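Local coordinates for serine protease (Nocardiopsis alba, PDB 2OUA), which is probably a secreted serine endopeptidase of the chymotrypsin-like S1 family, cutting peptide bonds with a catalytic triad and noted for its acid stability, at residues S78-G83 with C101-T106; G84-S89 with S146-T151. All coordinates share one frame; numbering follows the deposited sequence.

Contact 1. Residues S78-G83 with C101-T106; sequences SRYNSG and CRSGST
Ser103 OG donates a hydrogen bond to the backbone carbonyl of Ser78, joining the end of 99-104, a strand of the second chymotrypsin-type barrel, to the turn 78-83. The strand enters at Cys101, disulfide-bonded to Cys111. Arg102 leaves it on the side away from 78-83, with NE bonded to Cys137 O and NH2 to Thr107 OG1. At Ser103 the chain meets the turn: a chi1 of 180° swings OG away from the strand's own N and out to Ser78 O, at 2.7 Å. The donor approaches 21° off the carbonyl plane. A small hydroxyl suits this buried place, since it satisfies a carbonyl and fits beside the Tyr80 ring, reaching CE1 of that ring edge-on at 3.4 Å. Next comes Gly104, where a CB would run into Arg102 NH1; its carbonyl oxygen approaches Tyr80 CE1 obliquely at 3.3 Å. Ser105 offers its backbone, with CA 3.5 Å from Tyr80 OH, while its own OG turns to Arg14. The tyrosine has a length that suits the spot: from ring edge to hydroxyl it runs from Ser103 to Ser105, and the phenol oxygen bonds to Gly6 O. On one face of the ring, an ST turn has Tyr80 N donating to Ser78 OG at 3.2 Å. That same OG sits over the centre of the Tyr80 ring, 3.6 Å above its plane.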
loop_
_atom_site.group_PDB
_atom_site.type_symbol
_atom_site.label_atom_id
_atom_site.label_comp_id
_atom_site.label_asym_id
_atom_site.label_seq_id
_atom_site.Cartn_x
_atom_site.Cartn_y
_atom_site.Cartn_z
ATOM N N SER A 78 9.362 -2.523 5.317
ATOM C CA SER A 78 9.757 -3.642 6.170
ATOM C C SER A 78 9.646 -4.991 5.477
ATOM O O SER A 78 8.676 -5.251 4.765
ATOM C CB SER A 78 8.906 -3.670 7.439
ATOM O OG SER A 78 9.256 -4.778 8.253
ATOM N N ARG A 79 10.641 -5.850 5.694
ATOM C CA ARG A 79 10.638 -7.187 5.110
ATOM C C ARG A 79 10.301 -8.223 6.180
ATOM O O ARG A 79 10.438 -9.428 5.969
ATOM C CB ARG A 79 11.995 -7.490 4.463
ATOM C CG ARG A 79 12.308 -6.556 3.301
ATOM C CD ARG A 79 13.707 -6.773 2.727
ATOM N NE ARG A 79 13.833 -8.020 1.977
ATOM C CZ ARG A 79 14.385 -9.138 2.451
ATOM N NH1 ARG A 79 14.871 -9.178 3.686
ATOM N NH2 ARG A 79 14.466 -10.218 1.678
ATOM N N TYR A 80 9.856 -7.732 7.332
ATOM C CA TYR A 80 9.451 -8.582 8.449
ATOM C C TYR A 80 10.259 -9.878 8.615
ATOM O O TYR A 80 11.451 -9.840 8.925
ATOM C CB TYR A 80 7.958 -8.917 8.315
ATOM C CG TYR A 80 7.029 -7.742 8.560
ATOM C CD1 TYR A 80 6.521 -6.981 7.501
ATOM C CD2 TYR A 80 6.657 -7.397 9.856
ATOM C CE1 TYR A 80 5.653 -5.903 7.741
ATOM C CE2 TYR A 80 5.802 -6.332 10.104
ATOM C CZ TYR A 80 5.301 -5.589 9.051
ATOM O OH TYR A 80 4.442 -4.547 9.330
ATOM N N ASN A 81 9.593 -11.013 8.412
ATOM C CA ASN A 81 10.192 -12.346 8.538
ATOM C C ASN A 81 11.500 -12.542 7.777
ATOM O O ASN A 81 12.363 -13.313 8.199
ATOM C CB ASN A 81 9.190 -13.404 8.073
ATOM C CG ASN A 81 8.458 -12.990 6.803
ATOM O OD1 ASN A 81 7.489 -12.226 6.855
ATOM N ND2 ASN A 81 8.937 -13.472 5.654
ATOM N N SER A 82 11.653 -11.863 6.647
ATOM C CA SER A 82 12.878 -11.998 5.873
ATOM C C SER A 82 13.966 -11.070 6.401
ATOM O O SER A 82 15.109 -11.112 5.943
ATOM C CB SER A 82 12.604 -11.713 4.400
ATOM O OG SER A 82 11.797 -12.741 3.852
ATOM N N GLY A 83 13.588 -10.237 7.369
ATOM C CA GLY A 83 14.521 -9.315 7.991
ATOM C C GLY A 83 14.883 -8.044 7.245
ATOM O O GLY A 83 14.867 -7.985 6.013
ATOM N N CYS A 101 7.251 -8.147 -4.369
ATOM C CA CYS A 101 7.035 -8.582 -2.993
ATOM C C CYS A 101 6.057 -7.653 -2.302
ATOM O O CYS A 101 5.974 -6.466 -2.627
ATOM C CB CYS A 101 8.346 -8.591 -2.203
ATOM S SG CYS A 101 9.665 -9.679 -2.834
ATOM N N ARG A 102 5.329 -8.206 -1.338
ATOM C CA ARG A 102 4.338 -7.454 -0.585
ATOM C C ARG A 102 4.702 -7.408 0.893
ATOM O O ARG A 102 5.199 -8.390 1.453
ATOM C CB ARG A 102 2.958 -8.106 -0.745
ATOM C CG ARG A 102 1.856 -7.442 0.066
ATOM C CD ARG A 102 0.612 -8.313 0.136
ATOM N NE ARG A 102 0.890 -9.627 0.717
ATOM C CZ ARG A 102 1.299 -9.832 1.967
ATOM N NH1 ARG A 102 1.482 -8.809 2.795
ATOM N NH2 ARG A 102 1.533 -11.069 2.389
ATOM N N SER A 103 4.462 -6.261 1.520
ATOM C CA SER A 103 4.735 -6.106 2.941
ATOM C C SER A 103 3.416 -5.763 3.624
ATOM O O SER A 103 2.764 -4.790 3.257
ATOM C CB SER A 103 5.751 -4.984 3.178
ATOM O OG SER A 103 6.013 -4.837 4.566
ATOM N N GLY A 104 3.020 -6.572 4.606
ATOM C CA GLY A 104 1.769 -6.330 5.314
ATOM C C GLY A 104 1.925 -6.588 6.802
ATOM O O GLY A 104 2.745 -7.417 7.199
ATOM N N SER A 105 1.133 -5.906 7.627
ATOM C CA SER A 105 1.244 -6.062 9.077
ATOM C C SER A 105 0.691 -7.360 9.675
ATOM O O SER A 105 0.950 -7.665 10.844
ATOM C CB SER A 105 0.610 -4.860 9.789
ATOM O OG SER A 105 -0.783 -4.783 9.557
ATOM N N THR A 106 -0.064 -8.129 8.895
ATOM C CA THR A 106 -0.602 -9.386 9.412
ATOM C C THR A 106 0.297 -10.583 9.095
ATOM O O THR A 106 0.707 -11.316 9.995
ATOM C CB THR A 106 -2.015 -9.682 8.851
ATOM O OG1 THR A 106 -2.933 -8.681 9.307
ATOM C CG2 THR A 106 -2.505 -11.054 9.326
#

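Contact 2. Residues G84-S89 with S146-T151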
loop_
_atom_site.group_PDB
_atom_site.type_symbol
_atom_site.label_atom_id
_atom_site.label_comp_id
_atom_site.label_asym_id
_atom_site.label_seq_id
_atom_site.Cartn_x
_atom_site.Cartn_y
_atom_site.Cartn_z
ATOM N N GLY A 84 15.206 -7.015 8.019
ATOM C CA GLY A 84 15.618 -5.751 7.445
ATOM C C GLY A 84 14.570 -5.003 6.663
ATOM O O GLY A 84 13.371 -5.149 6.908
ATOM N N TYR A 85 15.032 -4.195 5.712
ATOM C CA TYR A 85 14.143 -3.385 4.895
ATOM C C TYR A 85 14.538 -3.314 3.434
ATOM O O TYR A 85 15.687 -3.545 3.074
ATOM C CB TYR A 85 14.119 -1.948 5.419
ATOM C CG TYR A 85 13.764 -1.820 6.871
ATOM C CD1 TYR A 85 14.717 -2.045 7.867
ATOM C CD2 TYR A 85 12.470 -1.486 7.257
ATOM C CE1 TYR A 85 14.385 -1.938 9.215
ATOM C CE2 TYR A 85 12.126 -1.376 8.599
ATOM C CZ TYR A 85 13.087 -1.602 9.570
ATOM O OH TYR A 85 12.743 -1.492 10.897
ATOM N N ALA A 86 13.561 -2.983 2.595
ATOM C CA ALA A 86 13.811 -2.783 1.181
ATOM C C ALA A 86 13.852 -1.262 1.108
ATOM O O ALA A 86 13.221 -0.587 1.923
ATOM C CB ALA A 86 12.655 -3.317 0.346
ATOM N N THR A 87 14.602 -0.719 0.164
ATOM C CA THR A 87 14.686 0.728 0.028
ATOM C C THR A 87 13.914 1.173 -1.208
ATOM O O THR A 87 13.874 0.465 -2.211
ATOM C CB THR A 87 16.147 1.187 -0.100
ATOM O OG1 THR A 87 16.771 0.478 -1.174
ATOM C CG2 THR A 87 16.905 0.903 1.186
ATOM N N VAL A 88 13.292 2.345 -1.121
ATOM C CA VAL A 88 12.523 2.894 -2.230
ATOM C C VAL A 88 13.339 3.983 -2.907
ATOM O O VAL A 88 13.688 4.986 -2.278
ATOM C CB VAL A 88 11.187 3.507 -1.736
ATOM C CG1 VAL A 88 10.383 4.043 -2.922
ATOM C CG2 VAL A 88 10.388 2.459 -0.978
ATOM N N SER A 89 13.655 3.788 -4.184
ATOM C CA SER A 89 14.436 4.776 -4.923
ATOM C C SER A 89 13.603 5.408 -6.035
ATOM O O SER A 89 14.031 6.361 -6.684
ATOM C CB SER A 89 15.690 4.127 -5.518
ATOM O OG SER A 89 15.361 3.253 -6.581
ATOM N N SER A 146 2.658 -2.337 1.096
ATOM C CA SER A 146 3.528 -2.110 -0.046
ATOM C C SER A 146 3.741 -3.305 -0.976
ATOM O O SER A 146 3.879 -4.438 -0.518
ATOM C CB SER A 146 4.916 -1.653 0.436
ATOM O OG SER A 146 4.865 -1.007 1.699
ATOM N N PHE A 147 3.716 -3.032 -2.283
ATOM C CA PHE A 147 4.061 -4.014 -3.313
ATOM C C PHE A 147 5.249 -3.305 -3.944
ATOM O O PHE A 147 5.134 -2.170 -4.434
ATOM C CB PHE A 147 2.983 -4.242 -4.381
ATOM C CG PHE A 147 2.104 -5.424 -4.099
ATOM C CD1 PHE A 147 0.953 -5.251 -3.346
ATOM C CD2 PHE A 147 2.437 -6.705 -4.534
ATOM C CE1 PHE A 147 0.146 -6.324 -3.029
ATOM C CE2 PHE A 147 1.620 -7.806 -4.212
ATOM C CZ PHE A 147 0.474 -7.601 -3.455
ATOM N N ILE A 148 6.394 -3.968 -3.905
ATOM C CA ILE A 148 7.615 -3.376 -4.419
ATOM C C ILE A 148 8.456 -4.390 -5.195
ATOM O O ILE A 148 8.499 -5.567 -4.845
ATOM C CB ILE A 148 8.439 -2.797 -3.233
ATOM C CG1 ILE A 148 9.706 -2.111 -3.736
ATOM C CG2 ILE A 148 8.771 -3.912 -2.245
ATOM C CD1 ILE A 148 10.510 -1.448 -2.634
ATOM N N SER A 149 9.097 -3.932 -6.266
ATOM C CA SER A 149 9.965 -4.789 -7.072
ATOM C C SER A 149 11.365 -4.196 -6.987
ATOM O O SER A 149 11.622 -3.125 -7.533
ATOM C CB SER A 149 9.503 -4.823 -8.532
ATOM O OG SER A 149 8.201 -5.367 -8.639
ATOM N N GLY A 150 12.266 -4.891 -6.303
ATOM C CA GLY A 150 13.618 -4.378 -6.153
ATOM C C GLY A 150 13.546 -3.122 -5.306
ATOM O O GLY A 150 13.169 -3.185 -4.137
ATOM N N THR A 151 13.890 -1.980 -5.894
ATOM C CA THR A 151 13.838 -0.709 -5.177
ATOM C C THR A 151 12.770 0.201 -5.788
ATOM O O THR A 151 12.711 1.392 -5.480
ATOM C CB THR A 151 15.196 0.031 -5.225
ATOM O OG1 THR A 151 15.555 0.289 -6.589
ATOM C CG2 THR A 151 16.286 -0.808 -4.568
HETATM O O HOH W 1 15.239 -2.818 -1.796
#
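Thr151 lays its methyl alongside Thr87, CG2 lying 3.7 Å from Thr87 OG1, the two side chains running alongside one another in the same direction. Its CA also brings a hydrogen toward Thr87 O, a CA-H...O contact of 3.2 Å. Thr151 suits this more exposed side because its methyl packs on Thr87 while its hydroxyl pairs with Ser89. Ser89 closes the contact with two bonds. Its N donates to Thr151 O at 2.9 Å, nearly straight at 178°. A chi1 of 71°, with OG between the backbone N and the carbonyl carbon, turns it to Thr151 OG1 at 3.0 Å. Gly150 takes a positive phi of 66°, easy for a residue without a side chain, and a water accepts from Thr87 N and donates to Gly150 O. Toward the interior the chemistry becomes apolar. The extended chain of Ile148 carries CD1 to Ala86 CB at 4.1 Å and to Val88 CG2 at 4.2 Å. Trp109 of strand 108-116 also packs on Ala86 and Ile148. Strand 85-87 pairs with strand 76-78, whereas 146-149 belongs to the six-stranded barrel between 99-104 and 152-160, so the contact joins the two-stranded sheet to the barrel.

Both contacts set the 76-87 hairpin against the second barrel: contact 1 uses its turn, contact 2 its second strand and the residues that follow. Their barrel strands, 99-104 and 146-149, are neighbours, joined where Ser103 N meets Ser146 O and Cys101 O meets Ile148 N, each at 2.8 Å. On the hairpin side, Tyr85 packs on Ser78 and Arg79. Contact 1 is the more buried and rests on a serine hydroxyl, an aromatic ring and backbone oxygens, with the side chain of Ser105 about 8 Å from that of the predicted nucleophile Ser143. Contact 2 lies away from the annotated sites and grades from aliphatic packing inside to hydroxyls and a bridging water toward the surface.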